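Local coordinates for adhesin A (Fusobacterium nucleatum, PDB 3ETZ), which probably serves as a cell-surface adhesin that attaches the bacterium to host cells, its helical hairpins joining into oligomers through a leucine-chain motif, at residues A[37-42]-A[96-101]; A[44-49]-A[88-93]; A[51-56]-A[78-83]. The protein carries 1 engineered substitution. One frame throughout, in Å; residues are numbered along the deposited sequence.

Contact 1 of 3, residues A[37-42]-A[96-101]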
# COMPACT_ATOMS: atom_id res chain seq x y z
N ASP A 37 -4.24 -6.80 -2.68
CA ASP A 37 -5.28 -7.26 -1.76
C ASP A 37 -4.85 -6.99 -0.32
O ASP A 37 -5.65 -6.56 0.51
CB ASP A 37 -5.59 -8.77 -1.91
CG ASP A 37 -6.32 -9.10 -3.23
OD1 ASP A 37 -6.94 -8.20 -3.82
OD2 ASP A 37 -6.29 -10.28 -3.65
N ALA A 38 -3.58 -7.26 -0.01
CA ALA A 38 -3.06 -7.00 1.34
C ALA A 38 -3.09 -5.51 1.66
O ALA A 38 -3.49 -5.09 2.75
CB ALA A 38 -1.61 -7.53 1.49
N ALA A 39 -2.59 -4.70 0.73
CA ALA A 39 -2.57 -3.27 0.93
C ALA A 39 -4.00 -2.75 1.19
O ALA A 39 -4.21 -1.83 1.98
CB ALA A 39 -1.98 -2.58 -0.32
N ARG A 40 -4.99 -3.31 0.49
CA ARG A 40 -6.37 -2.89 0.71
C ARG A 40 -6.80 -3.09 2.15
O ARG A 40 -7.39 -2.19 2.74
CB ARG A 40 -7.35 -3.66 -0.19
CG ARG A 40 -7.38 -3.21 -1.62
CD ARG A 40 -8.38 -4.08 -2.39
NE ARG A 40 -8.30 -3.89 -3.83
CZ ARG A 40 -8.77 -2.84 -4.47
NH1 ARG A 40 -9.37 -1.86 -3.81
NH2 ARG A 40 -8.68 -2.76 -5.79
N GLN A 41 -6.50 -4.26 2.70
CA GLN A 41 -6.84 -4.62 4.07
C GLN A 41 -6.13 -3.69 5.08
O GLN A 41 -6.75 -3.15 6.00
CB GLN A 41 -6.45 -6.08 4.30
CG GLN A 41 -7.13 -6.79 5.45
CD GLN A 41 -6.85 -8.29 5.43
OE1 GLN A 41 -7.01 -8.95 4.40
NE2 GLN A 41 -6.45 -8.84 6.57
N ALA A 42 -4.82 -3.51 4.89
CA ALA A 42 -4.02 -2.66 5.76
C ALA A 42 -4.47 -1.20 5.63
O ALA A 42 -4.53 -0.48 6.61
CB ALA A 42 -2.53 -2.79 5.39
N ALA A 96 -1.01 3.80 -3.55
CA ALA A 96 -0.19 3.74 -4.77
C ALA A 96 -0.05 2.29 -5.27
O ALA A 96 -0.02 2.05 -6.48
CB ALA A 96 1.22 4.36 -4.54
N VAL A 97 0.04 1.33 -4.34
CA VAL A 97 0.14 -0.08 -4.69
C VAL A 97 -1.18 -0.54 -5.31
O VAL A 97 -1.19 -1.21 -6.34
CB VAL A 97 0.42 -0.98 -3.45
CG1 VAL A 97 0.17 -2.45 -3.79
CG2 VAL A 97 1.87 -0.79 -3.01
N ILE A 98 -2.28 -0.16 -4.69
CA ILE A 98 -3.60 -0.54 -5.18
C ILE A 98 -3.86 0.11 -6.55
O ILE A 98 -4.33 -0.55 -7.49
CB ILE A 98 -4.69 -0.09 -4.17
CG1 ILE A 98 -4.48 -0.82 -2.84
CG2 ILE A 98 -6.08 -0.33 -4.76
CD1 ILE A 98 -5.24 -0.20 -1.66
N SER A 99 -3.53 1.38 -6.65
CA SER A 99 -3.68 2.16 -7.87
C SER A 99 -2.85 1.56 -9.02
O SER A 99 -3.34 1.38 -10.14
CB SER A 99 -3.23 3.59 -7.60
OG SER A 99 -3.22 4.34 -8.79
N ASP A 100 -1.59 1.26 -8.76
CA ASP A 100 -0.77 0.66 -9.79
C ASP A 100 -1.36 -0.66 -10.26
O ASP A 100 -1.35 -0.94 -11.46
CB ASP A 100 0.65 0.47 -9.29
CG ASP A 100 1.37 1.78 -9.09
OD1 ASP A 100 0.92 2.79 -9.69
OD2 ASP A 100 2.38 1.80 -8.36
N PHE A 101 -1.87 -1.48 -9.35
CA PHE A 101 -2.42 -2.77 -9.78
C PHE A 101 -3.71 -2.62 -10.60
O PHE A 101 -3.97 -3.44 -11.49
CB PHE A 101 -2.70 -3.69 -8.60
CG PHE A 101 -3.27 -5.02 -9.01
CD1 PHE A 101 -2.46 -5.97 -9.64
CD2 PHE A 101 -4.63 -5.29 -8.86
CE1 PHE A 101 -3.01 -7.17 -10.12
CE2 PHE A 101 -5.18 -6.49 -9.34
CZ PHE A 101 -4.36 -7.43 -9.97

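Contact 2 of 3, residues A[44-49]-A[88-93]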
# COMPACT_ATOMS: atom_id res chain seq x y z
N ALA A 44 -7.48 -0.05 4.90
CA ALA A 44 -8.78 0.10 5.60
C ALA A 44 -8.57 0.18 7.12
O ALA A 44 -9.20 1.00 7.81
CB ALA A 44 -9.74 -1.07 5.23
N GLN A 45 -7.68 -0.64 7.64
CA GLN A 45 -7.43 -0.62 9.06
C GLN A 45 -6.75 0.69 9.43
O GLN A 45 -7.05 1.30 10.45
CB GLN A 45 -6.60 -1.84 9.48
CG GLN A 45 -6.16 -1.77 10.93
CD GLN A 45 -5.84 -3.12 11.55
OE1 GLN A 45 -5.09 -3.93 10.98
NE2 GLN A 45 -6.42 -3.38 12.72
N ASN A 46 -5.83 1.14 8.57
CA ASN A 46 -5.13 2.40 8.81
C ASN A 46 -6.06 3.62 8.79
O ASN A 46 -5.90 4.53 9.61
CB ASN A 46 -4.03 2.61 7.76
CG ASN A 46 -2.72 1.89 8.12
OD1 ASN A 46 -1.84 1.67 7.28
ND2 ASN A 46 -2.59 1.53 9.38
N GLU A 47 -7.00 3.66 7.86
CA GLU A 47 -7.94 4.79 7.79
C GLU A 47 -8.71 4.95 9.12
O GLU A 47 -8.93 6.08 9.58
CB GLU A 47 -8.92 4.58 6.62
CG GLU A 47 -8.16 4.61 5.30
CD GLU A 47 -9.02 4.54 4.05
OE1 GLU A 47 -9.97 3.72 4.01
OE2 GLU A 47 -8.73 5.29 3.10
N GLN A 48 -9.10 3.83 9.71
CA GLN A 48 -9.83 3.82 10.97
C GLN A 48 -8.94 4.41 12.05
O GLN A 48 -9.34 5.31 12.79
CB GLN A 48 -10.21 2.37 11.34
CG GLN A 48 -11.10 2.26 12.54
CD GLN A 48 -12.34 3.10 12.38
OE1 GLN A 48 -13.05 2.97 11.37
NE2 GLN A 48 -12.62 3.97 13.36
N VAL A 49 -7.71 3.92 12.14
CA VAL A 49 -6.77 4.43 13.13
C VAL A 49 -6.48 5.92 12.93
O VAL A 49 -6.41 6.69 13.89
CB VAL A 49 -5.42 3.65 13.05
CG1 VAL A 49 -4.36 4.36 13.90
CG2 VAL A 49 -5.62 2.23 13.53
N GLU A 88 0.08 8.96 7.32
CA GLU A 88 -0.45 9.47 6.06
C GLU A 88 0.45 9.01 4.90
O GLU A 88 -0.03 8.68 3.81
CB GLU A 88 -0.51 11.00 6.15
CG GLU A 88 -1.10 11.69 4.97
CD GLU A 88 -1.55 13.11 5.31
OE1 GLU A 88 -0.85 13.74 6.16
OE2 GLU A 88 -2.56 13.59 4.72
N ALA A 89 1.76 9.01 5.12
CA ALA A 89 2.67 8.55 4.09
C ALA A 89 2.50 7.05 3.89
O ALA A 89 2.52 6.57 2.75
CB ALA A 89 4.15 8.91 4.46
N GLU A 90 2.31 6.29 4.97
CA GLU A 90 2.09 4.84 4.81
C GLU A 90 0.82 4.61 3.95
O GLU A 90 0.82 3.81 3.00
CB GLU A 90 1.90 4.18 6.19
CG GLU A 90 1.57 2.68 6.17
CD GLU A 90 1.55 2.06 7.57
OE1 GLU A 90 2.32 2.51 8.42
OE2 GLU A 90 0.78 1.11 7.81
N MET A 91 -0.27 5.30 4.28
CA MET A 91 -1.52 5.13 3.52
C MET A 91 -1.39 5.55 2.06
O MET A 91 -1.98 4.94 1.17
CB MET A 91 -2.67 5.88 4.21
CG MET A 91 -3.03 5.29 5.57
SD MET A 91 -4.38 6.21 6.36
CE MET A 91 -5.50 6.09 5.30
N GLU A 92 -0.62 6.61 1.81
CA GLU A 92 -0.39 7.07 0.44
C GLU A 92 0.33 5.96 -0.37
O GLU A 92 0.01 5.70 -1.54
CB GLU A 92 0.47 8.34 0.47
CG GLU A 92 0.72 9.01 -0.87
CD GLU A 92 1.34 10.40 -0.72
OE1 GLU A 92 0.86 11.20 0.12
OE2 GLU A 92 2.30 10.70 -1.46
N GLN A 93 1.32 5.31 0.24
CA GLN A 93 2.04 4.25 -0.44
C GLN A 93 1.13 3.05 -0.67
O GLN A 93 1.22 2.38 -1.70
CB GLN A 93 3.28 3.84 0.38
CG GLN A 93 4.41 4.87 0.34
CD GLN A 93 4.79 5.29 -1.08
OE1 GLN A 93 5.05 4.44 -1.93
NE2 GLN A 93 4.82 6.59 -1.33

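Contact 3 of 3, residues A[51-56]-A[78-83]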
# COMPACT_ATOMS: atom_id res chain seq x y z
N ASN A 51 -8.35 8.23 11.53
CA ASN A 51 -9.48 9.08 11.88
C ASN A 51 -9.60 9.24 13.39
O ASN A 51 -9.73 10.37 13.90
CB ASN A 51 -10.78 8.50 11.32
CG ASN A 51 -10.84 8.56 9.82
OD1 ASN A 51 -10.10 9.31 9.17
ND2 ASN A 51 -11.74 7.79 9.25
N GLU A 52 -9.53 8.12 14.10
CA GLU A 52 -9.65 8.13 15.55
C GLU A 52 -8.54 8.95 16.20
O GLU A 52 -8.81 9.71 17.15
CB GLU A 52 -9.60 6.70 16.08
CG GLU A 52 -10.88 5.93 15.83
CD GLU A 52 -10.74 4.45 16.13
OE1 GLU A 52 -9.78 4.07 16.84
OE2 GLU A 52 -11.59 3.67 15.66
N LEU A 53 -7.31 8.78 15.70
CA LEU A 53 -6.18 9.50 16.25
C LEU A 53 -6.18 10.99 15.87
O LEU A 53 -5.72 11.83 16.62
CB LEU A 53 -4.87 8.81 15.84
CG LEU A 53 -4.16 7.93 16.91
CD1 LEU A 53 -5.13 7.47 18.01
CD2 LEU A 53 -3.43 6.77 16.26
N SER A 54 -6.68 11.30 14.70
CA SER A 54 -6.76 12.70 14.30
C SER A 54 -7.75 13.39 15.23
O SER A 54 -7.56 14.53 15.62
CB SER A 54 -7.23 12.83 12.85
OG SER A 54 -6.25 12.33 11.96
N GLN A 55 -8.81 12.69 15.59
CA GLN A 55 -9.82 13.29 16.48
C GLN A 55 -9.15 13.53 17.83
O GLN A 55 -9.29 14.59 18.46
CB GLN A 55 -11.00 12.34 16.65
CG GLN A 55 -12.11 12.95 17.49
CD GLN A 55 -13.19 11.95 17.85
OE1 GLN A 55 -13.48 11.03 17.08
NE2 GLN A 55 -13.82 12.13 19.02
N ARG A 56 -8.39 12.54 18.28
CA ARG A 56 -7.68 12.68 19.55
C ARG A 56 -6.69 13.84 19.56
O ARG A 56 -6.67 14.63 20.51
CB ARG A 56 -6.95 11.37 19.87
CG ARG A 56 -6.21 11.40 21.21
CD ARG A 56 -5.54 10.06 21.50
NE ARG A 56 -6.51 9.00 21.79
CZ ARG A 56 -6.17 7.76 22.15
NH1 ARG A 56 -4.89 7.43 22.24
NH2 ARG A 56 -7.11 6.87 22.43
N SER A 78 1.34 17.55 19.62
CA SER A 78 2.43 17.67 18.67
C SER A 78 3.04 16.31 18.28
O SER A 78 3.41 16.11 17.11
CB SER A 78 3.50 18.60 19.25
OG SER A 78 4.58 18.73 18.34
N LYS A 79 3.16 15.38 19.23
CA LYS A 79 3.73 14.09 18.90
C LYS A 79 2.74 13.28 18.09
O LYS A 79 3.14 12.48 17.21
CB LYS A 79 4.17 13.33 20.15
CG LYS A 79 5.40 13.98 20.80
CD LYS A 79 6.10 13.07 21.79
CE LYS A 79 5.25 12.76 23.01
NZ LYS A 79 6.01 11.89 23.95
N TYR A 80 1.44 13.48 18.36
CA TYR A 80 0.43 12.79 17.58
C TYR A 80 0.44 13.34 16.16
O TYR A 80 0.30 12.57 15.21
CB TYR A 80 -0.97 12.94 18.18
CG TYR A 80 -1.36 11.74 19.03
CD1 TYR A 80 -1.47 10.47 18.47
CD2 TYR A 80 -1.61 11.88 20.40
CE1 TYR A 80 -1.82 9.37 19.23
CE2 TYR A 80 -1.96 10.79 21.18
CZ TYR A 80 -2.07 9.53 20.58
OH TYR A 80 -2.43 8.45 21.34
N GLU A 81 0.63 14.65 16.00
CA GLU A 81 0.65 15.23 14.66
C GLU A 81 1.83 14.67 13.86
O GLU A 81 1.71 14.43 12.65
CB GLU A 81 0.75 16.76 14.71
CG GLU A 81 0.57 17.40 13.33
CD GLU A 81 0.76 18.91 13.31
OE1 GLU A 81 1.05 19.50 14.37
OE2 GLU A 81 0.63 19.50 12.21
N ASP A 82 2.98 14.47 14.51
CA ASP A 82 4.13 13.91 13.80
C ASP A 82 3.82 12.48 13.34
O ASP A 82 4.09 12.12 12.19
CB ASP A 82 5.37 13.88 14.69
CG ASP A 82 5.88 15.28 15.05
OD1 ASP A 82 5.68 16.24 14.28
OD2 ASP A 82 6.51 15.40 16.12
N ALA A 83 3.24 11.68 14.23
CA ALA A 83 2.90 10.30 13.89
C ALA A 83 1.82 10.23 12.81
O ALA A 83 1.83 9.32 11.98
CB ALA A 83 2.44 9.57 15.14

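Contact 1 of 3, residues A[37-42]-A[96-101]
Ala39 and Ile98 are the nearest residues of the two segments, their CA atoms 6.8 Å apart. Around them the short helical segments 37-42 and 96-101 run roughly antiparallel, at 142° between their N-to-C directions, and their axes approach to 8.9 Å. A methyl group is all that Ala39 offers across this gap, so the opposite backbone can draw near. Ala39 CB rests on Ile98 CG1 at 4.0 Å, and on its other contact it meets CG1 of Val97 at 4.1 Å. Ile98 does most of the work. Its CG1 lies anti to the carbonyl carbon (chi1 -63°), which carries the ethyl arm to helix 5-63, where CD1 packs alongside the start of the Arg40 side chain, 3.7 Å from Arg40 CG. The second branch of Ile98 meets the far end of the same arginine: CG2 lies 3.5 Å above the guanidinium plane of Arg40, displaced toward the rim of that flat group. Arg40 reaches over the isoleucine with its chain extended from CG to NE, then swings its head across it by a turn at chi4 (-76°). Beyond the two segments, NH2 of Arg40 forms a salt bridge with Glu102, while Ile98 also packs on Leu43. No hydrogen bond links the two segments. The contact itself is therefore apolar: the aliphatic part of Arg40 and one face of its guanidinium lie against Ile98, beside the Ala39-Val97 contact, while the outside partner Glu102 probably helps to fix how the arginine head lies.

Contact 2 of 3, residues A[44-49]-A[88-93]
Met91 points its side chain at helix 5-63 and lies along the flank of Asn46. The nearest carbons are Met91 CG and Asn46 CB, 3.6 Å apart, and the sulfur follows the same surface: Met91 SD stands 3.9 Å from Asn46 CB and equally far from the backbone C of that residue. The thioether thus packs against the root of Asn46 and the main chain below it. Met91 gets there with CG anti to its carbonyl carbon (chi1 -66°) and an extended CB-CG-SD run; beyond the sulfur the chain bends toward Glu47, which it crosses at a slant, although the exact place of that terminal methyl is doubtful. Glu90 comes to the end of Asn46, roughly at right angles to the approach of Met91. It leaves its helix with CG anti to the backbone N (chi1 176°) and stays extended, which brings its carboxylate close to the end of Asn46. The two side chains meet nearly at a right angle, and their flat ends are turned 70° against each other, so they neither stack nor lie coplanar. Asn46 therefore has an apolar neighbour at its CB and an acidic one near its end. The CA atoms of Asn46 and Met91 are 7.0 Å apart, and the segment axes come no closer than 10.2 Å. Along the interface, Met91 also touches Leu43 and Tyr50 of helix 5-63, Asn46 reaches Leu87, and Glu47 reaches Lys95 of helix 70-108, which places the contact in the interface of the two antiparallel helices.

Contact 3 of 3, residues A[51-56]-A[78-83]
Leu53, Arg56 and Tyr80 form a surface contact between the two arms of the helical hairpin, part apolar packing and part hydrogen bond. Tyr80 of helix 70-108 supplies the ring, and two side chains one turn apart on helix 5-63 receive it. Leu53 meets it with its branch point: Leu53 CG is 3.6 Å from Tyr80 CE1, and the two side chains cross nearly at right angles. Arg56 takes the phenol end. Its CD packs 3.6 Å from Tyr80 CZ, and a bend at chi3 (-70°) folds the guanidinium back so that NH1 can donate to Tyr80 OH. That bond is short, 2.8 Å from Arg56 NH1 to Tyr80 OH, moderately bent at 147°, and the hydroxyl lies in the guanidinium plane at its edge. The guanidinium and ring planes stand 81° apart, so the pair is joined through the hydroxyl and not by stacking. Leu53 CD1, from the same helix, lies above one face of that guanidinium near its rim. The Tyr80 side chain also touches Ala57 and Leu60 of helix 5-63, and Leu53 touches Leu84 of helix 70-108, extending the interface along both helices.

All three contacts join the same two helices, 5-63 and 70-108, the arms of an antiparallel helix-loop-helix hairpin. Their segments come in mirrored order along the chain: 37-42, 44-49 and 51-56 going out, then 78-83, 88-93 and 96-101 coming back. Contact 3 is thus nearest the turn and contact 1 farthest from it. Centres of contacts 1 and 2 lie about 11 Å apart, those of contacts 2 and 3 about 13 Å, and those of contacts 1 and 3 about 24 Å, which traces one extended seam. The three small interfaces in series probably help to keep the arms together, consistent with a coiled-coil adhesin.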